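Beta-N-acetylhexosaminidase (Akkermansia muciniphila, PDB 6JEB) hydrolyses terminal non-reducing N-acetylhexosamine residues from beta-N-acetylhexosaminides, including N-acetylglucosamine from terminally unbranched N-glycans and chitobiose. Local coordinates at residues Q132-P137 against W233-S238; A196-A199 against F204-F207. All blocks are in the same frame, centred on the assembly; numbering follows the deposited sequence.

Contact 1: Q132-P137 against W233-S238; sequences QGWRLP and WKFYAS
In the catalytic (beta/alpha)8 barrel of this family 20 glycosidase, W134, four residues beyond D130 of the charge relay system in the loop after strand 123-127, meets F235 on helix 230-246. The two side chains approach from opposite directions. The far corner of the indole, CH2 of W134, lies 3.6 Å from CZ of F235, near the plane of the phenyl ring and at its edge. The two rings meet obliquely, with centroids 5.7 Å apart and planes at 49°. Having CG anti to the backbone N (chi1 179°) carries the six-membered ring of W134 out toward the helix. Its pyrrole side is fixed separately: NE1 of W134 donates to O of L136 at 2.8 Å, in the indole plane and onto a carbonyl lone pair, although the N-H...O angle of 139° is bent. A leucine here would remove that donor and the six-membered ring, and would probably leave O of L136 without this bond and a gap before CZ of F235. Helix 143-148 flanks the pair, L144 touching both W134 and F235, while L197 of helix 195-200 packs against F235.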
loop_
_atom_site.group_PDB
_atom_site.type_symbol
_atom_site.label_atom_id
_atom_site.label_comp_id
_atom_site.label_asym_id
_atom_site.label_seq_id
_atom_site.Cartn_x
_atom_site.Cartn_y
_atom_site.Cartn_z
ATOM N N GLN A 132 3.202 -16.472 7.607
ATOM C CA GLN A 132 2.493 -17.476 6.823
ATOM C C GLN A 132 3.149 -17.755 5.480
ATOM O O GLN A 132 2.664 -18.615 4.732
ATOM C CB GLN A 132 1.033 -17.034 6.598
ATOM C CG GLN A 132 0.190 -16.930 7.867
ATOM C CD GLN A 132 0.429 -15.649 8.665
ATOM O OE1 GLN A 132 1.119 -14.737 8.214
ATOM N NE2 GLN A 132 -0.137 -15.589 9.871
ATOM N N GLY A 133 4.231 -17.058 5.153
ATOM C CA GLY A 133 4.876 -17.247 3.872
ATOM C C GLY A 133 5.927 -16.197 3.584
ATOM O O GLY A 133 5.932 -15.116 4.189
ATOM N N TRP A 134 6.820 -16.524 2.652
ATOM C CA TRP A 134 7.913 -15.658 2.226
ATOM C C TRP A 134 7.957 -15.755 0.709
ATOM O O TRP A 134 8.097 -16.860 0.176
ATOM C CB TRP A 134 9.235 -16.154 2.837
ATOM C CG TRP A 134 10.422 -15.328 2.433
ATOM C CD1 TRP A 134 10.985 -15.258 1.188
ATOM C CD2 TRP A 134 11.166 -14.422 3.264
ATOM N NE1 TRP A 134 12.031 -14.361 1.195
ATOM C CE2 TRP A 134 12.170 -13.846 2.460
ATOM C CE3 TRP A 134 11.095 -14.063 4.618
ATOM C CZ2 TRP A 134 13.085 -12.911 2.954
ATOM C CZ3 TRP A 134 12.004 -13.125 5.105
ATOM C CH2 TRP A 134 12.988 -12.570 4.274
ATOM N N ARG A 135 7.843 -14.615 0.009
ATOM C CA ARG A 135 7.611 -14.617 -1.435
ATOM C C ARG A 135 8.765 -14.073 -2.277
ATOM O O ARG A 135 8.645 -14.057 -3.516
ATOM C CB ARG A 135 6.326 -13.851 -1.778
ATOM C CG ARG A 135 5.108 -14.270 -0.964
ATOM C CD ARG A 135 4.797 -15.769 -1.111
ATOM N NE ARG A 135 3.676 -16.112 -0.248
ATOM C CZ ARG A 135 3.424 -17.332 0.220
ATOM N NH1 ARG A 135 4.181 -18.365 -0.141
ATOM N NH2 ARG A 135 2.403 -17.516 1.052
ATOM N N LEU A 136 9.871 -13.632 -1.660
ATOM C CA LEU A 136 10.985 -13.041 -2.394
ATOM C C LEU A 136 12.106 -14.055 -2.538
ATOM O O LEU A 136 12.669 -14.478 -1.517
ATOM C CB LEU A 136 11.510 -11.819 -1.647
ATOM C CG LEU A 136 12.729 -11.184 -2.321
ATOM C CD1 LEU A 136 12.327 -10.268 -3.486
ATOM C CD2 LEU A 136 13.593 -10.423 -1.314
ATOM N N PRO A 137 12.502 -14.436 -3.751
ATOM C CA PRO A 137 13.658 -15.331 -3.892
ATOM C C PRO A 137 14.951 -14.580 -3.609
ATOM O O PRO A 137 15.100 -13.407 -3.965
ATOM C CB PRO A 137 13.579 -15.770 -5.358
ATOM C CG PRO A 137 12.955 -14.582 -6.047
ATOM C CD PRO A 137 11.944 -14.036 -5.059
ATOM N N TRP A 233 22.958 -10.617 9.464
ATOM C CA TRP A 233 23.378 -9.449 8.697
ATOM C C TRP A 233 23.837 -9.830 7.297
ATOM O O TRP A 233 23.596 -9.083 6.342
ATOM C CB TRP A 233 24.434 -8.666 9.481
ATOM C CG TRP A 233 23.841 -8.219 10.767
ATOM C CD1 TRP A 233 24.123 -8.697 12.013
ATOM C CD2 TRP A 233 22.785 -7.266 10.929
ATOM N NE1 TRP A 233 23.324 -8.081 12.943
ATOM C CE2 TRP A 233 22.495 -7.196 12.304
ATOM C CE3 TRP A 233 22.059 -6.463 10.042
ATOM C CZ2 TRP A 233 21.518 -6.340 12.819
ATOM C CZ3 TRP A 233 21.093 -5.613 10.552
ATOM C CH2 TRP A 233 20.831 -5.557 11.931
ATOM N N LYS A 234 24.496 -10.984 7.147
ATOM C CA LYS A 234 24.825 -11.453 5.807
ATOM C C LYS A 234 23.558 -11.731 5.011
ATOM O O LYS A 234 23.483 -11.409 3.816
ATOM C CB LYS A 234 25.700 -12.703 5.876
ATOM C CG LYS A 234 26.206 -13.165 4.518
ATOM C CD LYS A 234 27.264 -14.238 4.657
ATOM C CE LYS A 234 27.799 -14.672 3.291
ATOM N NZ LYS A 234 28.640 -15.892 3.380
ATOM N N PHE A 235 22.546 -12.307 5.662
ATOM C CA PHE A 235 21.286 -12.593 4.983
ATOM C C PHE A 235 20.613 -11.308 4.521
ATOM O O PHE A 235 20.249 -11.171 3.348
ATOM C CB PHE A 235 20.359 -13.374 5.919
ATOM C CG PHE A 235 18.963 -13.556 5.383
ATOM C CD1 PHE A 235 18.729 -14.372 4.283
ATOM C CD2 PHE A 235 17.886 -12.932 5.991
ATOM C CE1 PHE A 235 17.444 -14.553 3.790
ATOM C CE2 PHE A 235 16.587 -13.113 5.509
ATOM C CZ PHE A 235 16.367 -13.920 4.410
ATOM N N TYR A 236 20.435 -10.346 5.430
ATOM C CA TYR A 236 19.733 -9.131 5.022
ATOM C C TYR A 236 20.524 -8.328 3.997
ATOM O O TYR A 236 19.921 -7.685 3.132
ATOM C CB TYR A 236 19.327 -8.294 6.235
ATOM C CG TYR A 236 18.141 -8.877 6.975
ATOM C CD1 TYR A 236 16.971 -9.222 6.305
ATOM C CD2 TYR A 236 18.191 -9.082 8.342
ATOM C CE1 TYR A 236 15.887 -9.755 6.983
ATOM C CE2 TYR A 236 17.119 -9.611 9.028
ATOM C CZ TYR A 236 15.964 -9.944 8.343
ATOM O OH TYR A 236 14.887 -10.472 9.025
ATOM N N ALA A 237 21.860 -8.353 4.060
ATOM C CA ALA A 237 22.638 -7.719 2.998
ATOM C C ALA A 237 22.333 -8.358 1.649
ATOM O O ALA A 237 22.187 -7.657 0.640
ATOM C CB ALA A 237 24.139 -7.780 3.307
ATOM N N SER A 238 22.206 -9.691 1.618
ATOM C CA SER A 238 21.860 -10.372 0.371
ATOM C C SER A 238 20.453 -10.015 -0.076
ATOM O O SER A 238 20.214 -9.804 -1.270
ATOM C CB SER A 238 21.976 -11.884 0.538
ATOM O OG SER A 238 23.296 -12.252 0.880
#

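Contact 2: A196-A199 against F204-F207; sequences ALHA and FFCF. With ZN (zinc ion), chain B.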
loop_
_atom_site.group_PDB
_atom_site.type_symbol
_atom_site.label_atom_id
_atom_site.label_comp_id
_atom_site.label_asym_id
_atom_site.label_seq_id
_atom_site.Cartn_x
_atom_site.Cartn_y
_atom_site.Cartn_z
ATOM N N ALA A 196 7.848 -17.633 9.105
ATOM C CA ALA A 196 8.247 -18.356 7.900
ATOM C C ALA A 196 9.766 -18.400 7.776
ATOM O O ALA A 196 10.345 -19.454 7.467
ATOM C CB ALA A 196 7.592 -17.744 6.658
ATOM N N LEU A 197 10.430 -17.273 8.051
ATOM C CA LEU A 197 11.888 -17.253 8.050
ATOM C C LEU A 197 12.456 -18.200 9.105
ATOM O O LEU A 197 13.465 -18.876 8.862
ATOM C CB LEU A 197 12.390 -15.819 8.263
ATOM C CG LEU A 197 13.908 -15.607 8.219
ATOM C CD1 LEU A 197 14.492 -16.026 6.872
ATOM C CD2 LEU A 197 14.263 -14.152 8.550
ATOM N N HIS A 198 11.815 -18.278 10.278
ATOM C CA HIS A 198 12.277 -19.192 11.322
ATOM C C HIS A 198 12.134 -20.644 10.885
ATOM O O HIS A 198 13.009 -21.471 11.166
ATOM C CB HIS A 198 11.526 -18.923 12.634
ATOM C CG HIS A 198 12.135 -19.583 13.837
ATOM N ND1 HIS A 198 12.312 -18.920 15.034
ATOM C CD2 HIS A 198 12.598 -20.842 14.033
ATOM C CE1 HIS A 198 12.867 -19.739 15.912
ATOM N NE2 HIS A 198 13.053 -20.911 15.329
ATOM N N ALA A 199 11.033 -20.979 10.209
ATOM C CA ALA A 199 10.864 -22.341 9.713
ATOM C C ALA A 199 12.013 -22.741 8.793
ATOM O O ALA A 199 12.497 -23.882 8.848
ATOM C CB ALA A 199 9.521 -22.469 8.990
ATOM N N PHE A 204 18.792 -18.079 12.574
ATOM C CA PHE A 204 18.777 -16.618 12.597
ATOM C C PHE A 204 18.139 -16.049 13.860
ATOM O O PHE A 204 18.101 -14.823 14.011
ATOM C CB PHE A 204 18.005 -16.049 11.397
ATOM C CG PHE A 204 18.623 -16.330 10.048
ATOM C CD1 PHE A 204 19.885 -16.902 9.917
ATOM C CD2 PHE A 204 17.923 -15.994 8.892
ATOM C CE1 PHE A 204 20.433 -17.148 8.638
ATOM C CE2 PHE A 204 18.451 -16.231 7.618
ATOM C CZ PHE A 204 19.708 -16.811 7.490
ATOM N N PHE A 205 17.647 -16.892 14.767
ATOM C CA PHE A 205 16.791 -16.459 15.861
ATOM C C PHE A 205 17.444 -16.734 17.210
ATOM O O PHE A 205 18.305 -17.608 17.341
ATOM C CB PHE A 205 15.412 -17.127 15.752
ATOM C CG PHE A 205 14.652 -16.677 14.540
ATOM C CD1 PHE A 205 14.971 -17.176 13.280
ATOM C CD2 PHE A 205 13.676 -15.702 14.647
ATOM C CE1 PHE A 205 14.307 -16.714 12.145
ATOM C CE2 PHE A 205 12.998 -15.243 13.525
ATOM C CZ PHE A 205 13.308 -15.749 12.269
ATOM N N CYS A 206 17.013 -15.968 18.221
ATOM C CA CYS A 206 17.585 -16.100 19.560
ATOM C C CYS A 206 17.400 -17.509 20.111
ATOM O O CYS A 206 18.291 -18.045 20.787
ATOM C CB CYS A 206 16.929 -15.097 20.511
ATOM S SG CYS A 206 17.046 -13.365 20.004
ATOM N N PHE A 207 16.241 -18.113 19.853
ATOM C CA PHE A 207 15.888 -19.431 20.377
ATOM C C PHE A 207 15.510 -20.312 19.192
ATOM O O PHE A 207 14.323 -20.486 18.878
ATOM C CB PHE A 207 14.783 -19.329 21.431
ATOM C CG PHE A 207 15.207 -18.577 22.663
ATOM C CD1 PHE A 207 15.872 -19.233 23.694
ATOM C CD2 PHE A 207 14.977 -17.213 22.781
ATOM C CE1 PHE A 207 16.289 -18.551 24.821
ATOM C CE2 PHE A 207 15.384 -16.518 23.915
ATOM C CZ PHE A 207 16.040 -17.193 24.937
HETATM ZN ZN ZN B . 19.239 -12.727 20.533
#
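H198 lies over one face of the F205 ring as an offset stack, with centroids 4.3 Å apart and planes inclined by 30°. The shift places the ND1 side of the imidazole nearest the phenyl: ND1 of H198 is 3.3 Å from CG of F205, toward the rim rather than over the centre. The beta carbon sits nearer the middle, displaced toward CE1 of F205. CB of H198 stands 3.7 Å from the centroid of the F205 ring and only 19° off its normal, a CH-pi contact, so CB and the imidazole together span the face from the CE1 side to CG. CG of H198 is anti to the backbone N (chi1 -167°), which swings the imidazole away from the helix and along the phenyl toward CB of F205. At its far end CE1 of H198 reaches O of F207, 3.4 Å away and in the imidazole plane; NE2 is hydrogen-bonded to the backbone N of K209, which ties down the rotation of the ring.

L197, one residue earlier, fits against both phenylalanines. Its CD1 is 4.0 Å from CD2 of F204, the two side chains crossing at about a right angle, and its CG is 4.1 Å from CZ of F205. The consecutive rings of F204 and F205 thus both pack on helix 195-200.

The CB of C206 points away from that helix, and its SG binds the zinc ion at 2.3 Å. C226, C267 and C270 supply the other three thiolates, the last two as a CxxC pair. This is a Cys4 zinc site, probably structural since four cysteines fill the coordination, and its first ligand follows directly on the phenylalanine stacked against the helix.

Overall arrangement
Following the chain from its N terminus, residues 132-137 come first, in the loop after barrel strand 123-127. Helix 195-200 and the loop at 204-207 follow, and helix 230-246 supplies 233-238. Contact 1 therefore closes a long loop of 95 intervening residues, and contact 2 is a short closure, with four intervening residues, nested inside it. Their centres are 12 Å apart and they touch directly: CG of F235 lies 3.5 Å from CE2 of F204, and N of G133 lies 3.7 Å from CB of A196. F235 thus joins both contacts in one apolar cluster, linking the loop that carries D130, helices 195-200 and 230-246, and the zinc-binding loop.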